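2-keto acid:ferredoxin oxidoreductase subunit alpha (Pyrococcus furiosus, PDB 4WBX) probably takes part, as one subunit of a heterotetramer, in the coenzyme A-dependent oxidative decarboxylation of 2-oxoglutarate to succinyl-CoA, with ferredoxin accepting the electrons. Local coordinates at residues A[273-278]-A[327-332]; A[151-156]-A[179-184]. One frame throughout, in Å; residues are numbered along the deposited sequence.

Interactions 1 and 2 meet on one mixed sheet, and they show how contact chemistry changes from the middle of a sheet to the end of one of its strands. Interaction 2 is the core case: strands 153-155 and 180-186 run parallel, every touching residue is buried, and backbone hydrogen bonds carry the pairing. Interaction 1 is only partly buried and has no hydrogen bond across it; a proline and the side chains of helix 267-275 and of the first residue of helix 278-281 do the work. The two are joined through Val-154, whose N and O pair with Trp-329 O and Ile-328 N in probable hydrogen bonds, and through packing of Ile-274 CB on Ser-151 OG.

Interaction 1: A[273-278]-A[327-332]; sequences KIEKNK and TIWPFD
A cis-proline following the last residue of strand 324-329 makes this contact: Pro-330, joined to Trp-329 by a cis peptide bond, is packed against Ile-274 and Glu-275 of helix 267-275 and Lys-278, which opens helix 278-281. Three side chains share the pyrrolidine ring. Ile-274 crosses it at about a right angle, its CG2 methyl 3.5 Å from Pro-330 CG and equally near CD. That methyl is the branch anti to the backbone N, while CG1 takes the place beside the N (chi1 -56°). Lys-278 passes the ring in the opposite direction, its CG 3.7 Å from Pro-330 CB. Glu-275 also slides past, and a bend at chi2 (-75°) swings its carboxylate round until OE1 lies 3.6 Å from Pro-330 CB.

Strand 324-329 is the antiparallel neighbour of strand 153-155, and at its end Ile-328 and Trp-329 face one residue, Val-154, in a classic beta bulge. The indole of Trp-329 comes close to Glu-275, whose OE1 stands 3.5 Å from Trp-329 NE1. The angle is too poor for a hydrogen bond, and the carboxylate and indole planes are turned 58° apart. The backbone N of Phe-331 lies over one face of the indole, toward its rim. Lys-278 and Asp-332 are opposite charges beyond salt-bridge distance, and the modelled place of the ammonium is doubtful. Trp-329 also meets the ring of Trp-144, and Leu-359 of helix 356-363 packs on both Trp-329 and Phe-331. Lys-273 NZ forms a salt bridge with Glu-113 and hydrogen bonds to the carbonyls of Tyr-177 and Arg-178.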
ATOM      1  N   LYS A 273     -21.424  11.283  19.327  1.00 70.39           N
ATOM      2  CA  LYS A 273     -22.135  10.015  19.162  1.00 63.65           C
ATOM      3  C   LYS A 273     -21.620   9.002  20.180  1.00 68.29           C
ATOM      4  O   LYS A 273     -22.379   8.366  20.921  1.00 63.47           O
ATOM      5  CB  LYS A 273     -21.929   9.507  17.739  1.00 60.08           C
ATOM      6  CG  LYS A 273     -22.849   8.417  17.291  1.00 61.23           C
ATOM      7  CD  LYS A 273     -22.719   8.195  15.784  1.00 56.98           C
ATOM      8  CE  LYS A 273     -21.263   7.918  15.374  1.00 57.68           C
ATOM      9  NZ  LYS A 273     -21.116   7.319  14.000  1.00 51.84           N
ATOM     10  N   ILE A 274     -20.301   8.905  20.230  1.00 66.42           N
ATOM     11  CA  ILE A 274     -19.636   7.972  21.096  1.00 62.80           C
ATOM     12  C   ILE A 274     -19.451   8.577  22.477  1.00 63.67           C
ATOM     13  O   ILE A 274     -19.948   8.021  23.464  1.00 66.20           O
ATOM     14  CB  ILE A 274     -18.256   7.543  20.520  1.00 62.45           C
ATOM     15  CG1 ILE A 274     -18.413   6.965  19.114  1.00 55.56           C
ATOM     16  CG2 ILE A 274     -17.597   6.539  21.422  1.00 55.32           C
ATOM     17  CD1 ILE A 274     -19.573   6.008  18.992  1.00 56.85           C
ATOM     18  N   GLU A 275     -18.747   9.707  22.556  1.00 68.07           N
ATOM     19  CA  GLU A 275     -18.294  10.230  23.856  1.00 68.54           C
ATOM     20  C   GLU A 275     -19.411  10.687  24.785  1.00 68.31           C
ATOM     21  O   GLU A 275     -19.229  10.719  26.003  1.00 72.43           O
ATOM     22  CB  GLU A 275     -17.310  11.376  23.655  1.00 65.94           C
ATOM     23  CG  GLU A 275     -15.902  10.898  23.357  1.00 70.09           C
ATOM     24  CD  GLU A 275     -15.197  10.370  24.600  1.00 75.14           C
ATOM     25  OE1 GLU A 275     -14.300   9.499  24.481  1.00 65.59           O
ATOM     26  OE2 GLU A 275     -15.534  10.851  25.700  1.00 81.68           O
ATOM     27  N   LYS A 276     -20.568  11.020  24.228  1.00 63.50           N
ATOM     28  CA  LYS A 276     -21.692  11.419  25.065  1.00 69.52           C
ATOM     29  C   LYS A 276     -22.447  10.181  25.575  1.00 69.63           C
ATOM     30  O   LYS A 276     -23.283  10.276  26.474  1.00 75.42           O
ATOM     31  CB  LYS A 276     -22.611  12.395  24.296  1.00 77.39           C
ATOM     32  CG  LYS A 276     -24.122  12.210  24.437  1.00 76.58           C
ATOM     33  CD  LYS A 276     -24.882  13.462  23.993  1.00 84.90           C
ATOM     34  CE  LYS A 276     -24.718  14.603  24.995  1.00 87.77           C
ATOM     35  NZ  LYS A 276     -25.290  14.270  26.347  1.00 84.32           N
ATOM     36  N   ASN A 277     -22.109   9.003  25.057  1.00 69.94           N
ATOM     37  CA  ASN A 277     -22.797   7.781  25.481  1.00 65.20           C
ATOM     38  C   ASN A 277     -21.915   6.734  26.163  1.00 67.18           C
ATOM     39  O   ASN A 277     -22.146   5.531  26.027  1.00 69.00           O
ATOM     40  CB  ASN A 277     -23.511   7.155  24.287  1.00 63.93           C
ATOM     41  CG  ASN A 277     -24.674   8.000  23.816  1.00 65.77           C
ATOM     42  OD1 ASN A 277     -24.929   9.062  24.371  1.00 76.15           O
ATOM     43  ND2 ASN A 277     -25.383   7.541  22.799  1.00 62.97           N
ATOM     44  N   LYS A 278     -20.932   7.190  26.931  1.00 65.16           N
ATOM     45  CA  LYS A 278     -20.123   6.283  27.725  1.00 64.54           C
ATOM     46  C   LYS A 278     -20.967   5.408  28.661  1.00 68.95           C
ATOM     47  O   LYS A 278     -20.619   4.261  28.913  1.00 67.83           O
ATOM     48  CB  LYS A 278     -19.100   7.062  28.539  1.00 63.10           C
ATOM     49  CG  LYS A 278     -18.092   7.776  27.709  1.00 62.49           C
ATOM     50  CD  LYS A 278     -17.817   9.133  28.277  1.00 69.02           C
ATOM     51  CE  LYS A 278     -16.367   9.463  28.121  1.00 72.39           C
ATOM     52  NZ  LYS A 278     -15.620   8.868  29.238  1.00 70.21           N
ATOM     53  N   THR A 327     -14.333  -2.101  28.285  1.00 55.64           N
ATOM     54  CA  THR A 327     -14.411  -1.043  27.297  1.00 53.64           C
ATOM     55  C   THR A 327     -13.230  -0.086  27.464  1.00 56.79           C
ATOM     56  O   THR A 327     -13.188   0.687  28.418  1.00 59.44           O
ATOM     57  CB  THR A 327     -15.710  -0.255  27.411  1.00 54.67           C
ATOM     58  OG1 THR A 327     -16.814  -1.101  27.071  1.00 59.10           O
ATOM     59  CG2 THR A 327     -15.682   0.895  26.466  1.00 51.89           C
ATOM     60  N   ILE A 328     -12.268  -0.166  26.546  1.00 57.55           N
ATOM     61  CA  ILE A 328     -11.077   0.685  26.562  1.00 54.39           C
ATOM     62  C   ILE A 328     -11.393   2.115  26.116  1.00 57.49           C
ATOM     63  O   ILE A 328     -10.875   3.088  26.694  1.00 57.95           O
ATOM     64  CB  ILE A 328      -9.976   0.123  25.655  1.00 55.20           C
ATOM     65  CG1 ILE A 328      -9.456  -1.221  26.191  1.00 53.48           C
ATOM     66  CG2 ILE A 328      -8.850   1.153  25.472  1.00 50.01           C
ATOM     67  CD1 ILE A 328      -8.551  -1.119  27.409  1.00 51.35           C
ATOM     68  N   TRP A 329     -12.251   2.246  25.103  1.00 52.62           N
ATOM     69  CA  TRP A 329     -12.648   3.556  24.599  1.00 51.75           C
ATOM     70  C   TRP A 329     -14.055   3.472  24.025  1.00 48.17           C
ATOM     71  O   TRP A 329     -14.398   2.488  23.384  1.00 47.12           O
ATOM     72  CB  TRP A 329     -11.657   4.041  23.540  1.00 53.78           C
ATOM     73  CG  TRP A 329     -11.746   5.492  23.284  1.00 58.83           C
ATOM     74  CD1 TRP A 329     -12.527   6.120  22.351  1.00 56.71           C
ATOM     75  CD2 TRP A 329     -11.025   6.527  23.972  1.00 61.21           C
ATOM     76  NE1 TRP A 329     -12.339   7.488  22.429  1.00 57.39           N
ATOM     77  CE2 TRP A 329     -11.420   7.757  23.409  1.00 52.14           C
ATOM     78  CE3 TRP A 329     -10.082   6.529  25.011  1.00 60.76           C
ATOM     79  CZ2 TRP A 329     -10.916   8.978  23.858  1.00 59.40           C
ATOM     80  CZ3 TRP A 329      -9.579   7.747  25.451  1.00 58.98           C
ATOM     81  CH2 TRP A 329     -10.000   8.954  24.874  1.00 57.54           C
ATOM     82  N   PRO A 330     -14.895   4.480  24.263  1.00 50.08           N
ATOM     83  CA  PRO A 330     -14.759   5.710  25.050  1.00 58.55           C
ATOM     84  C   PRO A 330     -14.477   5.395  26.501  1.00 60.00           C
ATOM     85  O   PRO A 330     -14.972   4.381  26.961  1.00 58.83           O
ATOM     86  CB  PRO A 330     -16.125   6.376  24.891  1.00 60.92           C
ATOM     87  CG  PRO A 330     -17.048   5.267  24.611  1.00 57.62           C
ATOM     88  CD  PRO A 330     -16.269   4.309  23.772  1.00 54.18           C
ATOM     89  N   PHE A 331     -13.690   6.217  27.191  1.00 60.61           N
ATOM     90  CA  PHE A 331     -13.190   5.848  28.511  1.00 60.34           C
ATOM     91  C   PHE A 331     -13.814   6.641  29.645  1.00 68.47           C
ATOM     92  O   PHE A 331     -13.817   7.864  29.607  1.00 70.83           O
ATOM     93  CB  PHE A 331     -11.683   6.026  28.576  1.00 58.69           C
ATOM     94  CG  PHE A 331     -11.066   5.370  29.767  1.00 66.32           C
ATOM     95  CD1 PHE A 331     -10.852   3.987  29.781  1.00 65.09           C
ATOM     96  CD2 PHE A 331     -10.717   6.110  30.877  1.00 65.87           C
ATOM     97  CE1 PHE A 331     -10.289   3.360  30.882  1.00 62.72           C
ATOM     98  CE2 PHE A 331     -10.156   5.494  31.985  1.00 68.31           C
ATOM     99  CZ  PHE A 331      -9.940   4.111  31.984  1.00 67.39           C
ATOM    100  N   ASP A 332     -14.332   5.955  30.663  1.00 74.63           N
ATOM    101  CA  ASP A 332     -14.958   6.638  31.806  1.00 75.08           C
ATOM    102  C   ASP A 332     -13.931   7.179  32.796  1.00 74.30           C
ATOM    103  O   ASP A 332     -13.489   6.472  33.705  1.00 72.99           O
ATOM    104  CB  ASP A 332     -15.916   5.709  32.542  1.00 74.24           C
ATOM    105  CG  ASP A 332     -16.886   6.470  33.416  1.00 79.79           C
ATOM    106  OD1 ASP A 332     -17.031   7.695  33.207  1.00 74.57           O
ATOM    107  OD2 ASP A 332     -17.510   5.838  34.297  1.00 84.48           O
TER

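Interaction 2: A[151-156]-A[179-184]; sequences SLIVLS and TPVILL
Ile-153 and Leu-155 lie beside Val-181 and Leu-183 on one face of the mixed sheet, Val-154 beside Ile-182 on the other, and peptide groups bind along the facing edges of the two neighbouring strands. Ile-182 N gives a hydrogen bond to Ile-153 O (2.9 Å). Leu-155 N then bonds to Ile-182 O, and Leu-155 O accepts Leu-184 N at 2.6 Å. Val-154 CA adds a CH...O contact to Ile-182 O at 3.2 Å. Val-154 and Ile-182 point the same way side by side, while Val-154 CG1 reaches across to Leu-184 CB, 3.8 Å away.

At the start, Thr-179 has OG1 anti to its N (chi1 169°), where it donates to Pro-180 O at 2.8 Å, and its CG2 meets Ile-153 CD1 at 3.8 Å. With an alanine here both are removed, which would probably cost Pro-180 O this donor and open a gap beside the isoleucine methyl.

With helix 160-176 the strands make a beta-alpha-beta unit: that helix links them and covers Val-181 and Leu-183, helix 103-111 packs on Leu-152 and Pro-180, and strands 116-122 and 324-329 flank the pair.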
ATOM      1  N   SER A 151     -13.990   9.379  16.998  1.00 68.63           N
ATOM      2  CA  SER A 151     -14.267   8.554  18.154  1.00 67.83           C
ATOM      3  C   SER A 151     -14.687   7.183  17.649  1.00 60.55           C
ATOM      4  O   SER A 151     -15.469   7.049  16.694  1.00 63.10           O
ATOM      5  CB  SER A 151     -15.342   9.182  19.047  1.00 65.81           C
ATOM      6  OG  SER A 151     -15.229   8.707  20.383  1.00 67.76           O
ATOM      7  N   LEU A 152     -14.120   6.162  18.256  1.00 55.42           N
ATOM      8  CA  LEU A 152     -14.537   4.808  17.955  1.00 58.87           C
ATOM      9  C   LEU A 152     -14.489   4.013  19.246  1.00 54.73           C
ATOM     10  O   LEU A 152     -13.962   4.476  20.259  1.00 53.61           O
ATOM     11  CB  LEU A 152     -13.662   4.164  16.855  1.00 53.25           C
ATOM     12  CG  LEU A 152     -12.127   4.189  16.970  1.00 52.17           C
ATOM     13  CD1 LEU A 152     -11.634   3.296  18.082  1.00 52.43           C
ATOM     14  CD2 LEU A 152     -11.467   3.788  15.667  1.00 40.22           C
ATOM     15  N   ILE A 153     -15.010   2.800  19.177  1.00 55.72           N
ATOM     16  CA  ILE A 153     -15.125   1.944  20.336  1.00 51.52           C
ATOM     17  C   ILE A 153     -14.044   0.868  20.341  1.00 48.12           C
ATOM     18  O   ILE A 153     -13.665   0.338  19.297  1.00 51.57           O
ATOM     19  CB  ILE A 153     -16.518   1.334  20.366  1.00 49.97           C
ATOM     20  CG1 ILE A 153     -17.545   2.472  20.240  1.00 46.87           C
ATOM     21  CG2 ILE A 153     -16.711   0.514  21.627  1.00 51.58           C
ATOM     22  CD1 ILE A 153     -18.922   2.015  19.915  1.00 51.08           C
ATOM     23  N   VAL A 154     -13.525   0.583  21.523  1.00 49.99           N
ATOM     24  CA  VAL A 154     -12.496  -0.430  21.713  1.00 50.08           C
ATOM     25  C   VAL A 154     -12.828  -1.324  22.922  1.00 54.94           C
ATOM     26  O   VAL A 154     -13.028  -0.834  24.036  1.00 52.76           O
ATOM     27  CB  VAL A 154     -11.131   0.218  21.925  1.00 47.70           C
ATOM     28  CG1 VAL A 154     -10.048  -0.836  22.158  1.00 43.27           C
ATOM     29  CG2 VAL A 154     -10.807   1.117  20.760  1.00 47.71           C
ATOM     30  N   LEU A 155     -12.886  -2.632  22.689  1.00 54.17           N
ATOM     31  CA  LEU A 155     -13.269  -3.597  23.712  1.00 49.73           C
ATOM     32  C   LEU A 155     -12.143  -4.565  23.955  1.00 53.04           C
ATOM     33  O   LEU A 155     -11.393  -4.912  23.035  1.00 50.14           O
ATOM     34  CB  LEU A 155     -14.523  -4.353  23.299  1.00 48.60           C
ATOM     35  CG  LEU A 155     -15.666  -3.403  22.920  1.00 51.06           C
ATOM     36  CD1 LEU A 155     -16.935  -4.148  22.557  1.00 50.51           C
ATOM     37  CD2 LEU A 155     -15.949  -2.397  24.013  1.00 50.78           C
ATOM     38  N   SER A 156     -12.027  -5.003  25.204  1.00 53.84           N
ATOM     39  CA  SER A 156     -10.925  -5.859  25.596  1.00 56.66           C
ATOM     40  C   SER A 156     -11.405  -7.093  26.351  1.00 57.20           C
ATOM     41  O   SER A 156     -11.857  -6.991  27.484  1.00 54.64           O
ATOM     42  CB  SER A 156      -9.944  -5.074  26.454  1.00 54.77           C
ATOM     43  OG  SER A 156      -8.817  -5.874  26.746  1.00 54.32           O
ATOM     44  N   THR A 179     -20.519   2.857  13.664  1.00 50.28           N
ATOM     45  CA  THR A 179     -19.104   3.141  13.828  1.00 53.38           C
ATOM     46  C   THR A 179     -18.258   1.876  13.626  1.00 51.21           C
ATOM     47  O   THR A 179     -18.779   0.764  13.721  1.00 47.98           O
ATOM     48  CB  THR A 179     -18.821   3.701  15.219  1.00 48.38           C
ATOM     49  OG1 THR A 179     -17.411   3.727  15.428  1.00 47.77           O
ATOM     50  CG2 THR A 179     -19.419   2.789  16.257  1.00 49.66           C
ATOM     51  N   PRO A 180     -16.953   2.031  13.333  1.00 50.80           N
ATOM     52  CA  PRO A 180     -16.123   0.827  13.411  1.00 49.32           C
ATOM     53  C   PRO A 180     -16.002   0.400  14.851  1.00 50.78           C
ATOM     54  O   PRO A 180     -16.062   1.274  15.713  1.00 53.79           O
ATOM     55  CB  PRO A 180     -14.762   1.280  12.877  1.00 50.02           C
ATOM     56  CG  PRO A 180     -15.021   2.524  12.144  1.00 50.54           C
ATOM     57  CD  PRO A 180     -16.206   3.175  12.789  1.00 53.97           C
ATOM     58  N   VAL A 181     -15.854  -0.891  15.129  1.00 51.51           N
ATOM     59  CA  VAL A 181     -15.531  -1.284  16.490  1.00 45.96           C
ATOM     60  C   VAL A 181     -14.269  -2.096  16.496  1.00 42.08           C
ATOM     61  O   VAL A 181     -14.109  -2.988  15.686  1.00 43.99           O
ATOM     62  CB  VAL A 181     -16.654  -2.085  17.148  1.00 49.03           C
ATOM     63  CG1 VAL A 181     -16.277  -2.392  18.591  1.00 44.44           C
ATOM     64  CG2 VAL A 181     -17.959  -1.286  17.098  1.00 48.15           C
ATOM     65  N   ILE A 182     -13.365  -1.785  17.412  1.00 43.82           N
ATOM     66  CA  ILE A 182     -12.161  -2.584  17.550  1.00 43.58           C
ATOM     67  C   ILE A 182     -12.204  -3.535  18.741  1.00 46.76           C
ATOM     68  O   ILE A 182     -12.352  -3.113  19.892  1.00 42.68           O
ATOM     69  CB  ILE A 182     -10.952  -1.702  17.694  1.00 41.27           C
ATOM     70  CG1 ILE A 182     -10.871  -0.786  16.476  1.00 41.02           C
ATOM     71  CG2 ILE A 182      -9.687  -2.566  17.860  1.00 34.03           C
ATOM     72  CD1 ILE A 182      -9.543  -0.053  16.390  1.00 45.37           C
ATOM     73  N   LEU A 183     -12.067  -4.824  18.459  1.00 47.37           N
ATOM     74  CA  LEU A 183     -11.964  -5.821  19.507  1.00 43.08           C
ATOM     75  C   LEU A 183     -10.500  -6.013  19.762  1.00 44.00           C
ATOM     76  O   LEU A 183      -9.808  -6.642  18.971  1.00 47.71           O
ATOM     77  CB  LEU A 183     -12.613  -7.126  19.089  1.00 45.20           C
ATOM     78  CG  LEU A 183     -12.538  -8.278  20.081  1.00 48.06           C
ATOM     79  CD1 LEU A 183     -13.333  -7.935  21.308  1.00 51.88           C
ATOM     80  CD2 LEU A 183     -13.069  -9.532  19.429  1.00 50.50           C
ATOM     81  N   LEU A 184     -10.005  -5.446  20.845  1.00 42.80           N
ATOM     82  CA  LEU A 184      -8.573  -5.467  21.076  1.00 45.77           C
ATOM     83  C   LEU A 184      -8.161  -6.652  21.987  1.00 56.64           C
ATOM     84  O   LEU A 184      -8.386  -6.642  23.205  1.00 56.86           O
ATOM     85  CB  LEU A 184      -8.146  -4.126  21.673  1.00 42.15           C
ATOM     86  CG  LEU A 184      -6.658  -4.034  21.955  1.00 48.56           C
ATOM     87  CD1 LEU A 184      -5.864  -4.229  20.667  1.00 45.24           C
ATOM     88  CD2 LEU A 184      -6.344  -2.708  22.622  1.00 50.41           C
TER